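PDB 4LES: protein - conserved hypothetical from Bacillus anthracis, which is of unknown function, a conserved hypothetical protein whose modelled part is rich in antiparallel beta-sheet. Local coordinates for residues Arg93-Lys98 against Ser154-Lys159. Sequence-based numbering, arbitrary orientation.
Sequences RDKVGK and SYDVEK. With PO4 (phosphate ion), chain E.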
# COMPACT_ATOMS: atom_id res chain seq x y z
N ARG A 93 8.87 7.78 -2.38
CA ARG A 93 10.28 7.48 -2.65
C ARG A 93 10.70 7.44 -4.10
O ARG A 93 9.89 7.32 -5.00
CB ARG A 93 10.71 6.20 -1.93
CG ARG A 93 9.82 4.99 -2.15
CD ARG A 93 10.01 3.98 -1.03
NE ARG A 93 11.20 3.17 -1.20
CZ ARG A 93 11.85 2.54 -0.23
NH1 ARG A 93 12.93 1.83 -0.53
NH2 ARG A 93 11.47 2.62 1.03
N ASP A 94 12.01 7.53 -4.29
CA ASP A 94 12.67 7.55 -5.62
C ASP A 94 12.92 6.17 -6.24
O ASP A 94 13.25 6.08 -7.41
CB ASP A 94 14.03 8.24 -5.49
CG ASP A 94 14.97 7.53 -4.47
OD1 ASP A 94 14.48 6.83 -3.55
OD2 ASP A 94 16.20 7.70 -4.59
N LYS A 95 12.79 5.10 -5.47
CA LYS A 95 13.03 3.76 -6.00
C LYS A 95 12.57 2.65 -5.06
O LYS A 95 12.29 2.89 -3.87
CB LYS A 95 14.53 3.57 -6.30
CG LYS A 95 15.39 3.62 -5.05
CD LYS A 95 16.87 3.39 -5.33
CE LYS A 95 17.63 3.41 -4.01
NZ LYS A 95 19.08 3.15 -4.17
N VAL A 96 12.48 1.44 -5.62
CA VAL A 96 12.13 0.23 -4.87
C VAL A 96 13.04 -0.90 -5.34
O VAL A 96 13.57 -0.84 -6.46
CB VAL A 96 10.63 -0.20 -5.02
CG1 VAL A 96 9.70 0.83 -4.40
CG2 VAL A 96 10.27 -0.46 -6.48
N GLY A 97 13.25 -1.90 -4.50
CA GLY A 97 14.07 -3.07 -4.85
C GLY A 97 15.29 -3.26 -3.97
O GLY A 97 15.45 -2.56 -2.96
N LYS A 98 16.12 -4.23 -4.33
CA LYS A 98 17.38 -4.53 -3.63
C LYS A 98 18.51 -4.55 -4.63
O LYS A 98 18.31 -4.82 -5.81
CB LYS A 98 17.40 -5.89 -2.95
CG LYS A 98 16.37 -6.11 -1.87
CD LYS A 98 16.78 -7.27 -0.98
CE LYS A 98 16.94 -8.55 -1.77
NZ LYS A 98 17.73 -9.51 -0.97
N SER A 154 8.70 -5.83 -6.10
CA SER A 154 10.09 -5.45 -5.81
C SER A 154 10.19 -4.91 -4.41
O SER A 154 11.15 -5.20 -3.69
CB SER A 154 10.58 -4.39 -6.77
OG SER A 154 10.31 -4.79 -8.10
N TYR A 155 9.20 -4.10 -4.03
CA TYR A 155 9.17 -3.52 -2.69
C TYR A 155 8.98 -4.61 -1.65
O TYR A 155 9.54 -4.53 -0.57
CB TYR A 155 8.06 -2.48 -2.55
CG TYR A 155 8.05 -1.82 -1.21
CD1 TYR A 155 8.90 -0.76 -0.93
CD2 TYR A 155 7.20 -2.26 -0.20
CE1 TYR A 155 8.89 -0.14 0.31
CE2 TYR A 155 7.19 -1.66 1.04
CZ TYR A 155 8.04 -0.59 1.29
OH TYR A 155 8.03 0.01 2.51
N ASP A 156 8.20 -5.63 -1.99
CA ASP A 156 7.97 -6.75 -1.07
C ASP A 156 9.25 -7.56 -0.83
O ASP A 156 9.53 -7.92 0.31
CB ASP A 156 6.83 -7.64 -1.55
CG ASP A 156 5.46 -6.95 -1.45
OD1 ASP A 156 5.31 -5.95 -0.71
OD2 ASP A 156 4.52 -7.42 -2.12
N VAL A 157 10.00 -7.85 -1.90
CA VAL A 157 11.29 -8.54 -1.76
C VAL A 157 12.26 -7.61 -1.01
O VAL A 157 12.98 -8.04 -0.11
CB VAL A 157 11.90 -8.95 -3.12
CG1 VAL A 157 13.29 -9.55 -2.93
CG2 VAL A 157 10.99 -9.96 -3.82
N GLU A 158 12.25 -6.33 -1.36
CA GLU A 158 13.06 -5.36 -0.67
C GLU A 158 12.87 -5.47 0.86
O GLU A 158 13.83 -5.37 1.62
CB GLU A 158 12.70 -3.95 -1.13
CG GLU A 158 13.45 -2.86 -0.39
CD GLU A 158 13.04 -1.48 -0.81
OE1 GLU A 158 12.37 -1.33 -1.85
OE2 GLU A 158 13.39 -0.54 -0.08
N LYS A 159 11.63 -5.70 1.29
CA LYS A 159 11.32 -5.81 2.73
C LYS A 159 11.39 -7.23 3.30
O LYS A 159 11.03 -7.43 4.46
CB LYS A 159 9.92 -5.20 3.01
CG LYS A 159 9.83 -3.70 2.70
CD LYS A 159 10.80 -2.89 3.54
CE LYS A 159 10.93 -1.47 3.05
NZ LYS A 159 11.99 -0.70 3.77
P PO4 E . 12.08 2.59 4.88
O1 PO4 E . 10.89 2.65 3.95
O2 PO4 E . 12.26 3.89 5.62
O3 PO4 E . 11.83 1.50 5.88
O4 PO4 E . 13.33 2.29 4.09
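The contact lies where the last turn of helix 149-158 packs on the end of strand 83-96, beside a bound phosphate, and Arg-93 meets Glu-158 there. Their side chains come from opposite directions. Arg-93 NH1 forms a salt bridge with Glu-158 OE2 at 2.5 Å, the guanidinium and carboxylate planes turned 61° apart. The other carboxylate oxygen takes a backbone bond: Gly-97 N donates to Glu-158 OE1 at 2.8 Å, from above the carboxylate plane. One glutamate thus ties a side chain before the corner at Gly-97 to the backbone of the corner itself. It reaches there with CG anti to its own backbone N (chi1 176°) and an extended chain.

A bond within its own segment helps set the turn of the Arg-93 guanidinium. Its NE gives a nearly straight bond to Lys-95 O, 2.9 Å away and in the guanidinium plane. Tyr-155 CE1 lies over one face, 3.8 Å from Arg-93 NH2. The planes are 86° apart, and the edge of the ring meets the face of the guanidinium, with Arg-93 NH2 near the ring plane. Tyr-155 OH is hydrogen-bonded to Glu-116 of the four-stranded antiparallel sheet, which the helix covers here.

Val-96 CG1 packs against Tyr-155 CD1, and Val-96 CG2 faces Ser-154 CB at 4.0 Å. Past the corner, the methylenes of Lys-98 run over the helix backbone, with Lys-98 CG 3.6 Å from Glu-158 CA.

The phosphate, probably from the crystallisation liquor, lies beside Arg-93 and Lys-159, and Arg-89 also hydrogen-bonds to it. Its O1 approaches Arg-93 NH2 at the guanidinium edge, 3.0 Å away. Lys-159 NZ makes a weak hydrogen bond to O3. The anion probably offsets the closeness of the Arg-93 and Lys-159 charges.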